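Local coordinates for protein putative mandelate racemase (Zymomonas mobilis, PDB 2OX4) that binds magnesium and is probably a lyase, perhaps a dehydratase, of the enolase superfamily, although its substrate is not established, at residues Arg127-Trp137 with Ala157-Asp168; Ile340-Leu348 with Asn359-Tyr367. One frame throughout, in Å; residues are numbered along the deposited sequence.

Interaction 1 (Arg127-Trp137 with Ala157-Asp168); sequences RVYASQLQFGW and AVAEGYDAVKVD
Ala130 and Lys166 join two parallel strands of a beta-alpha-beta unit in the enolase-superfamily barrel domain, with helix 147-159 as the crossover. Ala130 N donates to Ala164 O and Ala130 O accepts from Lys166 N at 2.9 Å. Past the strand end, Lys166 O takes two donors, Gln132 N from above the carbonyl plane and Leu133 N within it. Gln134 OE1 accepts from Asp168 N at 2.9 Å, the donor standing above the plane of the amide carbonyl, while Gln134 NE2 donates to Gln132 OE1.

On the metal side, the Lys166 chain turns about its CG-CD bond (chi3 89°), and NZ donates to Tyr129 OH, itself also hydrogen-bonded to Gln315; NZ's stronger partners are Glu241, a magnesium ligand, and Glu342. Gln132 NE2 is held by Glu215, another ligand. The buried Ala164 N has no hydrogen-bonding partner in the model.

At the opposite end of the pairing, Arg127 NE, 2.8 Å from Asp163 OD1, forms a salt bridge, and NH2 also bonds Asp163 O and Asp211. On the other side of the sheet Ala130 CB sits over the Tyr162 face, which receives the Trp137 edge. Trp137 NE1 reaches Glu160 OE1 from above the carboxylate plane, 3.0 Å away.

Interaction 2 (Ile340-Leu348 with Asn359-Tyr367); sequences IHEHHQKTL and NYQPVKGRY
The segments 340-348 and 359-367 approach without backbone pairing, no closer than about 8 Å between CA atoms, as strand 341-344 runs into a 3-10 turn and the other chain folds through a type I' turn at Val363-Arg366. Side chains therefore bridge the gap. His341 and His343, two residues apart on one side of the strand, both have CG anti to the backbone N (chi1 178° and -172°), which carries their rings out to Tyr367. The tyrosine turns its edge to both imidazole faces in offset edge-to-face pairs, with centroids 5.0 Å away for His341 and 5.5 Å for His343. Pro362 CD lies over a face of the His343 ring, 3.6 Å from its centroid, in a CH-pi contact.

The polar link is His343 NE2 to Gln361 OE1 at 2.7 Å, bent at the hydrogen (138°) and tilted from the ring plane. Gln361 is steadied in turn, its NE2 donating to Asn359 OD1 almost straight, and Tyr367 OH is tied to Tyr360 O at 2.7 Å. Glu325 of helix 322-333 is hydrogen-bonded to both histidines, at His341 NE2 and His343 ND1, and Glu332 to His341 ND1. A water that donates to Thr347 O and accepts from Asn359 ND2 bridges the segments. The His343 side chain is about 13 Å from the magnesium ion. This aromatic cluster packs the segment after the last barrel strand, 341-344, against the outside of the enolase-type barrel.

Overall arrangement
Interaction 1 closes before interaction 2 opens along the chain, yet their centres lie only 9 Å apart, because strand 126-131 is the neighbour of both strand 164-167 and strand 341-344 in one sheet. Bonding of the first barrel strand to 341-344 closes the barrel, and short strand 366-367 pairs antiparallel with 126-131 as well. The two contacts meet on both sides of the sheet: Glu342 takes Ser131 and Lys166 on the side of the metal site, while Tyr162 and Trp137 pack on His343 on the other. Interaction 1 thus borders the magnesium site directly, whereas the side chains that make interaction 2 pack on the outside of the same barrel, where its first and last strands meet.

Interaction 1 (Arg127-Trp137 with Ala157-Asp168)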
loop_
_atom_site.group_PDB
_atom_site.type_symbol
_atom_site.label_atom_id
_atom_site.label_comp_id
_atom_site.label_asym_id
_atom_site.label_seq_id
_atom_site.Cartn_x
_atom_site.Cartn_y
_atom_site.Cartn_z
ATOM N N ARG C 127 36.688 15.970 -1.451
ATOM C CA ARG C 127 37.244 14.628 -1.598
ATOM C C ARG C 127 37.026 14.099 -3.014
ATOM O O ARG C 127 35.970 14.311 -3.604
ATOM C CB ARG C 127 36.607 13.685 -0.587
ATOM C CG ARG C 127 37.243 12.319 -0.563
ATOM C CD ARG C 127 36.535 11.373 0.394
ATOM N NE ARG C 127 37.253 10.107 0.476
ATOM C CZ ARG C 127 36.723 8.956 0.887
ATOM N NH1 ARG C 127 35.449 8.887 1.271
ATOM N NH2 ARG C 127 37.473 7.861 0.907
ATOM N N VAL C 128 38.035 13.419 -3.557
ATOM C CA VAL C 128 37.990 12.926 -4.934
ATOM C C VAL C 128 38.307 11.432 -4.977
ATOM O O VAL C 128 39.131 10.944 -4.200
ATOM C CB VAL C 128 39.004 13.683 -5.850
ATOM C CG1 VAL C 128 38.845 13.250 -7.282
ATOM C CG2 VAL C 128 38.819 15.205 -5.747
ATOM N N TYR C 129 37.647 10.703 -5.877
ATOM C CA TYR C 129 38.073 9.348 -6.208
ATOM C C TYR C 129 38.618 9.215 -7.623
ATOM O O TYR C 129 38.203 9.935 -8.538
ATOM C CB TYR C 129 36.976 8.300 -5.906
ATOM C CG TYR C 129 35.747 8.244 -6.816
ATOM C CD1 TYR C 129 35.773 7.569 -8.043
ATOM C CD2 TYR C 129 34.536 8.799 -6.404
ATOM C CE1 TYR C 129 34.639 7.502 -8.859
ATOM C CE2 TYR C 129 33.401 8.718 -7.202
ATOM C CZ TYR C 129 33.449 8.055 -8.411
ATOM O OH TYR C 129 32.311 7.983 -9.178
ATOM N N ALA C 130 39.574 8.306 -7.785
ATOM C CA ALA C 130 40.133 7.983 -9.081
ATOM C C ALA C 130 39.236 6.981 -9.804
ATOM O O ALA C 130 39.080 5.850 -9.341
ATOM C CB ALA C 130 41.538 7.388 -8.889
ATOM N N SER C 131 38.694 7.393 -10.950
ATOM C CA SER C 131 37.582 6.693 -11.576
ATOM C C SER C 131 37.956 5.871 -12.804
ATOM O O SER C 131 38.614 6.379 -13.722
ATOM C CB SER C 131 36.483 7.672 -11.965
ATOM O OG SER C 131 35.330 6.964 -12.394
ATOM N N GLN C 132 37.455 4.629 -12.820
ATOM C CA GLN C 132 37.511 3.700 -13.960
ATOM C C GLN C 132 38.925 3.136 -14.131
ATOM O O GLN C 132 39.539 3.271 -15.192
ATOM C CB GLN C 132 36.963 4.314 -15.274
ATOM C CG GLN C 132 35.594 5.047 -15.155
ATOM C CD GLN C 132 34.407 4.133 -14.841
ATOM O OE1 GLN C 132 34.549 2.917 -14.725
ATOM N NE2 GLN C 132 33.215 4.729 -14.725
ATOM N N LEU C 133 39.423 2.515 -13.061
ATOM C CA LEU C 133 40.779 1.944 -13.022
ATOM C C LEU C 133 40.984 0.855 -14.064
ATOM O O LEU C 133 42.110 0.623 -14.509
ATOM C CB LEU C 133 41.082 1.336 -11.652
ATOM C CG LEU C 133 41.098 2.157 -10.365
ATOM C CD1 LEU C 133 41.374 1.207 -9.201
ATOM C CD2 LEU C 133 42.109 3.284 -10.412
ATOM N N GLN C 134 39.899 0.181 -14.442
ATOM C CA GLN C 134 39.970 -0.894 -15.434
ATOM C C GLN C 134 40.426 -0.430 -16.831
ATOM O O GLN C 134 40.739 -1.262 -17.684
ATOM C CB GLN C 134 38.641 -1.670 -15.488
ATOM C CG GLN C 134 37.522 -0.973 -16.246
ATOM C CD GLN C 134 36.785 0.089 -15.434
ATOM O OE1 GLN C 134 37.068 0.308 -14.255
ATOM N NE2 GLN C 134 35.822 0.754 -16.078
ATOM N N PHE C 135 40.469 0.886 -17.059
ATOM C CA PHE C 135 40.960 1.452 -18.323
ATOM C C PHE C 135 42.370 2.043 -18.197
ATOM O O PHE C 135 42.877 2.675 -19.133
ATOM C CB PHE C 135 40.010 2.529 -18.852
ATOM C CG PHE C 135 38.670 2.000 -19.271
ATOM C CD1 PHE C 135 38.575 0.864 -20.065
ATOM C CD2 PHE C 135 37.501 2.638 -18.867
ATOM C CE1 PHE C 135 37.335 0.373 -20.454
ATOM C CE2 PHE C 135 36.259 2.151 -19.248
ATOM C CZ PHE C 135 36.177 1.015 -20.042
ATOM N N GLY C 136 42.985 1.841 -17.037
ATOM C CA GLY C 136 44.295 2.408 -16.743
ATOM C C GLY C 136 44.225 3.763 -16.056
ATOM O O GLY C 136 43.462 4.650 -16.468
ATOM N N TRP C 137 45.028 3.918 -15.008
ATOM C CA TRP C 137 45.305 5.229 -14.430
ATOM C C TRP C 137 46.695 5.720 -14.871
ATOM O O TRP C 137 47.633 5.705 -14.082
ATOM C CB TRP C 137 45.209 5.142 -12.899
ATOM C CG TRP C 137 45.058 6.489 -12.251
ATOM C CD1 TRP C 137 46.010 7.177 -11.559
ATOM C CD2 TRP C 137 43.884 7.316 -12.253
ATOM N NE1 TRP C 137 45.507 8.379 -11.130
ATOM C CE2 TRP C 137 44.203 8.493 -11.544
ATOM C CE3 TRP C 137 42.594 7.176 -12.787
ATOM C CZ2 TRP C 137 43.281 9.523 -11.347
ATOM C CZ3 TRP C 137 41.678 8.203 -12.592
ATOM C CH2 TRP C 137 42.028 9.361 -11.878
ATOM N N ALA C 157 46.976 5.195 -8.290
ATOM C CA ALA C 157 46.075 6.228 -7.782
ATOM C C ALA C 157 46.432 6.621 -6.348
ATOM O O ALA C 157 46.541 7.801 -6.037
ATOM C CB ALA C 157 44.628 5.755 -7.859
ATOM N N VAL C 158 46.617 5.622 -5.487
ATOM C CA VAL C 158 46.986 5.844 -4.083
ATOM C C VAL C 158 48.298 6.639 -3.959
ATOM O O VAL C 158 48.416 7.543 -3.125
ATOM C CB VAL C 158 47.088 4.504 -3.303
ATOM C CG1 VAL C 158 47.783 4.697 -1.954
ATOM C CG2 VAL C 158 45.698 3.911 -3.096
ATOM N N ALA C 159 49.266 6.316 -4.815
ATOM C CA ALA C 159 50.561 7.005 -4.817
ATOM C C ALA C 159 50.428 8.498 -5.153
ATOM O O ALA C 159 51.232 9.319 -4.694
ATOM C CB ALA C 159 51.516 6.318 -5.787
ATOM N N GLU C 160 49.403 8.839 -5.937
ATOM C CA GLU C 160 49.036 10.233 -6.199
ATOM C C GLU C 160 48.229 10.934 -5.092
ATOM O O GLU C 160 47.955 12.125 -5.190
ATOM C CB GLU C 160 48.335 10.368 -7.560
ATOM C CG GLU C 160 49.211 9.986 -8.745
ATOM C CD GLU C 160 48.524 10.159 -10.105
ATOM O OE1 GLU C 160 47.324 10.510 -10.159
ATOM O OE2 GLU C 160 49.196 9.939 -11.133
ATOM N N GLY C 161 47.858 10.206 -4.045
ATOM C CA GLY C 161 47.164 10.803 -2.902
ATOM C C GLY C 161 45.654 10.568 -2.828
ATOM O O GLY C 161 44.993 11.086 -1.924
ATOM N N TYR C 162 45.099 9.807 -3.775
ATOM C CA TYR C 162 43.670 9.436 -3.699
ATOM C C TYR C 162 43.433 8.426 -2.572
ATOM O O TYR C 162 44.223 7.501 -2.380
ATOM C CB TYR C 162 43.167 8.863 -5.029
ATOM C CG TYR C 162 43.217 9.834 -6.189
ATOM C CD1 TYR C 162 42.155 10.708 -6.443
ATOM C CD2 TYR C 162 44.331 9.886 -7.031
ATOM C CE1 TYR C 162 42.206 11.608 -7.495
ATOM C CE2 TYR C 162 44.388 10.776 -8.092
ATOM C CZ TYR C 162 43.324 11.631 -8.319
ATOM O OH TYR C 162 43.382 12.513 -9.360
ATOM N N ASP C 163 42.358 8.619 -1.814
ATOM C CA ASP C 163 41.973 7.658 -0.784
ATOM C C ASP C 163 40.661 6.942 -1.136
ATOM O O ASP C 163 39.978 6.401 -0.259
ATOM C CB ASP C 163 41.907 8.311 0.606
ATOM C CG ASP C 163 40.776 9.343 0.752
ATOM O OD1 ASP C 163 39.950 9.530 -0.162
ATOM O OD2 ASP C 163 40.716 9.979 1.822
ATOM N N ALA C 164 40.334 6.957 -2.421
ATOM C CA ALA C 164 39.201 6.211 -2.960
ATOM C C ALA C 164 39.414 5.963 -4.443
ATOM O O ALA C 164 39.992 6.802 -5.164
ATOM C CB ALA C 164 37.897 6.986 -2.727
ATOM N N VAL C 165 38.933 4.809 -4.902
ATOM C CA VAL C 165 38.990 4.439 -6.307
ATOM C C VAL C 165 37.662 3.821 -6.744
ATOM O O VAL C 165 36.921 3.279 -5.916
ATOM C CB VAL C 165 40.123 3.399 -6.576
ATOM C CG1 VAL C 165 41.505 3.997 -6.250
ATOM C CG2 VAL C 165 39.886 2.120 -5.774
ATOM N N LYS C 166 37.377 3.890 -8.043
ATOM C CA LYS C 166 36.236 3.168 -8.601
ATOM C C LYS C 166 36.644 2.270 -9.755
ATOM O O LYS C 166 37.426 2.661 -10.615
ATOM C CB LYS C 166 35.136 4.128 -9.058
ATOM C CG LYS C 166 33.870 3.412 -9.582
ATOM C CD LYS C 166 32.741 4.411 -9.859
ATOM C CE LYS C 166 32.789 4.970 -11.274
ATOM N NZ LYS C 166 31.752 6.056 -11.398
ATOM N N VAL C 167 36.086 1.066 -9.780
ATOM C CA VAL C 167 36.460 0.086 -10.787
ATOM C C VAL C 167 35.232 -0.724 -11.222
ATOM O O VAL C 167 34.364 -1.046 -10.396
ATOM C CB VAL C 167 37.596 -0.816 -10.258
ATOM C CG1 VAL C 167 37.185 -1.543 -8.972
ATOM C CG2 VAL C 167 38.093 -1.766 -11.330
ATOM N N ASP C 168 35.154 -0.990 -12.524
ATOM C CA ASP C 168 34.227 -1.980 -13.082
ATOM C C ASP C 168 34.983 -3.297 -13.199
ATOM O O ASP C 168 35.896 -3.423 -14.025
ATOM C CB ASP C 168 33.726 -1.516 -14.453
ATOM C CG ASP C 168 32.683 -2.462 -15.068
ATOM O OD1 ASP C 168 32.550 -3.628 -14.626
ATOM O OD2 ASP C 168 31.986 -2.021 -16.004
HETATM O O HOH W 1 40.963 11.312 -2.338
HETATM O O HOH W 2 34.118 -0.938 -17.919
#

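Interaction 2 (Ile340-Leu348 with Asn359-Tyr367)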
loop_
_atom_site.group_PDB
_atom_site.type_symbol
_atom_site.label_atom_id
_atom_site.label_comp_id
_atom_site.label_asym_id
_atom_site.label_seq_id
_atom_site.Cartn_x
_atom_site.Cartn_y
_atom_site.Cartn_z
ATOM N N ILE C 340 31.316 12.785 -2.590
ATOM C CA ILE C 340 32.677 12.593 -3.133
ATOM C C ILE C 340 32.654 13.026 -4.603
ATOM O O ILE C 340 31.582 13.071 -5.225
ATOM C CB ILE C 340 33.161 11.125 -2.958
ATOM C CG1 ILE C 340 34.680 11.013 -3.162
ATOM C CG2 ILE C 340 32.347 10.145 -3.829
ATOM C CD1 ILE C 340 35.249 9.658 -2.765
ATOM N N HIS C 341 33.811 13.400 -5.143
ATOM C CA HIS C 341 33.900 13.842 -6.540
ATOM C C HIS C 341 34.574 12.782 -7.427
ATOM O O HIS C 341 35.605 12.212 -7.066
ATOM C CB HIS C 341 34.653 15.179 -6.641
ATOM C CG HIS C 341 34.816 15.661 -8.051
ATOM N ND1 HIS C 341 33.909 16.502 -8.658
ATOM C CD2 HIS C 341 35.760 15.389 -8.985
ATOM C CE1 HIS C 341 34.292 16.739 -9.899
ATOM N NE2 HIS C 341 35.413 16.075 -10.125
ATOM N N GLU C 342 33.980 12.523 -8.586
ATOM C CA GLU C 342 34.510 11.561 -9.540
ATOM C C GLU C 342 35.542 12.238 -10.429
ATOM O O GLU C 342 35.231 13.213 -11.133
ATOM C CB GLU C 342 33.390 11.033 -10.432
ATOM C CG GLU C 342 33.907 10.092 -11.502
ATOM C CD GLU C 342 32.808 9.476 -12.350
ATOM O OE1 GLU C 342 31.708 10.070 -12.478
ATOM O OE2 GLU C 342 33.064 8.390 -12.902
ATOM N N HIS C 343 36.763 11.711 -10.427
ATOM C CA HIS C 343 37.763 12.219 -11.364
ATOM C C HIS C 343 38.131 11.146 -12.377
ATOM O O HIS C 343 38.782 10.152 -12.038
ATOM C CB HIS C 343 38.998 12.770 -10.638
ATOM C CG HIS C 343 39.955 13.475 -11.549
ATOM N ND1 HIS C 343 39.579 14.542 -12.340
ATOM C CD2 HIS C 343 41.268 13.256 -11.810
ATOM C CE1 HIS C 343 40.622 14.955 -13.043
ATOM N NE2 HIS C 343 41.653 14.182 -12.751
ATOM N N HIS C 344 37.666 11.349 -13.614
ATOM C CA HIS C 344 37.653 10.301 -14.627
ATOM C C HIS C 344 39.015 10.213 -15.279
ATOM O O HIS C 344 39.676 11.239 -15.513
ATOM C CB HIS C 344 36.580 10.574 -15.683
ATOM C CG HIS C 344 36.153 9.355 -16.442
ATOM N ND1 HIS C 344 36.977 8.706 -17.338
ATOM C CD2 HIS C 344 34.978 8.680 -16.456
ATOM C CE1 HIS C 344 36.333 7.681 -17.866
ATOM N NE2 HIS C 344 35.117 7.642 -17.348
ATOM N N GLN C 345 39.426 8.980 -15.568
ATOM C CA GLN C 345 40.705 8.712 -16.229
ATOM C C GLN C 345 40.866 9.391 -17.598
ATOM O O GLN C 345 41.983 9.736 -17.996
ATOM C CB GLN C 345 40.993 7.200 -16.293
ATOM C CG GLN C 345 40.095 6.380 -17.234
ATOM C CD GLN C 345 40.581 6.395 -18.682
ATOM O OE1 GLN C 345 39.850 6.799 -19.585
ATOM N NE2 GLN C 345 41.825 5.968 -18.903
ATOM N N LYS C 346 39.754 9.599 -18.308
ATOM C CA LYS C 346 39.802 10.227 -19.632
ATOM C C LYS C 346 40.435 11.630 -19.605
ATOM O O LYS C 346 41.071 12.038 -20.568
ATOM C CB LYS C 346 38.413 10.245 -20.290
ATOM C CG LYS C 346 37.537 11.430 -19.891
ATOM C CD LYS C 346 36.138 11.009 -19.543
ATOM C CE LYS C 346 35.271 10.987 -20.755
ATOM N NZ LYS C 346 34.232 9.915 -20.664
ATOM N N THR C 347 40.299 12.338 -18.482
ATOM C CA THR C 347 40.822 13.707 -18.352
ATOM C C THR C 347 42.347 13.724 -18.331
ATOM O O THR C 347 42.970 14.781 -18.482
ATOM C CB THR C 347 40.304 14.417 -17.070
ATOM O OG1 THR C 347 40.942 13.857 -15.917
ATOM C CG2 THR C 347 38.795 14.268 -16.931
ATOM N N LEU C 348 42.933 12.546 -18.136
ATOM C CA LEU C 348 44.384 12.373 -18.157
ATOM C C LEU C 348 44.976 12.204 -19.568
ATOM O O LEU C 348 46.199 12.221 -19.739
ATOM C CB LEU C 348 44.796 11.215 -17.233
ATOM C CG LEU C 348 44.141 11.201 -15.839
ATOM C CD1 LEU C 348 44.230 9.839 -15.172
ATOM C CD2 LEU C 348 44.679 12.298 -14.919
ATOM N N ASN C 359 43.448 23.224 -17.172
ATOM C CA ASN C 359 43.378 21.805 -16.863
ATOM C C ASN C 359 43.323 21.604 -15.349
ATOM O O ASN C 359 44.357 21.431 -14.699
ATOM C CB ASN C 359 44.579 21.075 -17.475
ATOM C CG ASN C 359 44.498 19.561 -17.320
ATOM O OD1 ASN C 359 43.433 18.992 -17.050
ATOM N ND2 ASN C 359 45.634 18.900 -17.503
ATOM N N TYR C 360 42.113 21.632 -14.792
ATOM C CA TYR C 360 41.936 21.498 -13.346
ATOM C C TYR C 360 42.134 20.050 -12.950
ATOM O O TYR C 360 41.459 19.158 -13.481
ATOM C CB TYR C 360 40.541 21.972 -12.910
ATOM C CG TYR C 360 40.329 23.450 -13.078
ATOM C CD1 TYR C 360 40.908 24.365 -12.195
ATOM C CD2 TYR C 360 39.558 23.941 -14.125
ATOM C CE1 TYR C 360 40.722 25.737 -12.354
ATOM C CE2 TYR C 360 39.365 25.302 -14.289
ATOM C CZ TYR C 360 39.947 26.197 -13.409
ATOM O OH TYR C 360 39.755 27.552 -13.577
ATOM N N GLN C 361 43.078 19.818 -12.040
ATOM C CA GLN C 361 43.393 18.466 -11.564
ATOM C C GLN C 361 43.443 18.457 -10.044
ATOM O O GLN C 361 43.758 19.476 -9.427
ATOM C CB GLN C 361 44.740 17.982 -12.130
ATOM C CG GLN C 361 44.753 17.721 -13.637
ATOM C CD GLN C 361 43.922 16.516 -14.036
ATOM O OE1 GLN C 361 43.876 15.509 -13.321
ATOM N NE2 GLN C 361 43.270 16.609 -15.188
ATOM N N PRO C 362 43.117 17.307 -9.420
ATOM C CA PRO C 362 43.210 17.235 -7.973
ATOM C C PRO C 362 44.658 17.384 -7.506
ATOM O O PRO C 362 45.584 17.094 -8.268
ATOM C CB PRO C 362 42.705 15.827 -7.659
ATOM C CG PRO C 362 41.874 15.464 -8.832
ATOM C CD PRO C 362 42.630 16.039 -9.983
ATOM N N VAL C 363 44.827 17.863 -6.283
ATOM C CA VAL C 363 46.121 17.854 -5.593
ATOM C C VAL C 363 46.015 16.995 -4.336
ATOM O O VAL C 363 45.205 17.280 -3.440
ATOM C CB VAL C 363 46.542 19.293 -5.197
ATOM C CG1 VAL C 363 47.899 19.306 -4.484
ATOM C CG2 VAL C 363 46.546 20.213 -6.421
ATOM N N LYS C 364 46.832 15.943 -4.270
ATOM C CA LYS C 364 46.781 14.971 -3.167
ATOM C C LYS C 364 45.350 14.474 -2.893
ATOM O O LYS C 364 44.903 14.418 -1.748
ATOM C CB LYS C 364 47.428 15.538 -1.891
ATOM C CG LYS C 364 48.955 15.662 -1.950
ATOM C CD LYS C 364 49.646 14.308 -1.755
ATOM C CE LYS C 364 50.498 13.930 -2.969
ATOM N NZ LYS C 364 50.922 12.496 -2.960
ATOM N N GLY C 365 44.640 14.142 -3.969
ATOM C CA GLY C 365 43.290 13.575 -3.886
ATOM C C GLY C 365 42.188 14.555 -3.497
ATOM O O GLY C 365 41.076 14.139 -3.154
ATOM N N ARG C 366 42.490 15.851 -3.547
ATOM C CA ARG C 366 41.535 16.907 -3.180
ATOM C C ARG C 366 41.308 17.864 -4.358
ATOM O O ARG C 366 42.251 18.223 -5.060
ATOM C CB ARG C 366 42.045 17.731 -1.983
ATOM C CG ARG C 366 42.496 16.947 -0.757
ATOM C CD ARG C 366 41.401 16.043 -0.188
ATOM N NE ARG C 366 40.338 16.777 0.503
ATOM C CZ ARG C 366 39.377 16.192 1.213
ATOM N NH1 ARG C 366 38.448 16.928 1.816
ATOM N NH2 ARG C 366 39.350 14.867 1.332
ATOM N N TYR C 367 40.062 18.302 -4.548
ATOM C CA TYR C 367 39.759 19.367 -5.506
ATOM C C TYR C 367 39.375 20.680 -4.819
ATOM O O TYR C 367 38.631 20.682 -3.842
ATOM C CB TYR C 367 38.590 18.948 -6.408
ATOM C CG TYR C 367 38.930 18.657 -7.861
ATOM C CD1 TYR C 367 38.407 17.533 -8.488
ATOM C CD2 TYR C 367 39.749 19.511 -8.613
ATOM C CE1 TYR C 367 38.673 17.251 -9.820
ATOM C CE2 TYR C 367 40.031 19.233 -9.951
ATOM C CZ TYR C 367 39.490 18.102 -10.543
ATOM O OH TYR C 367 39.741 17.795 -11.863
HETATM O O HOH W 3 45.337 15.820 -17.641
HETATM O O HOH W 4 41.972 17.204 -19.254
#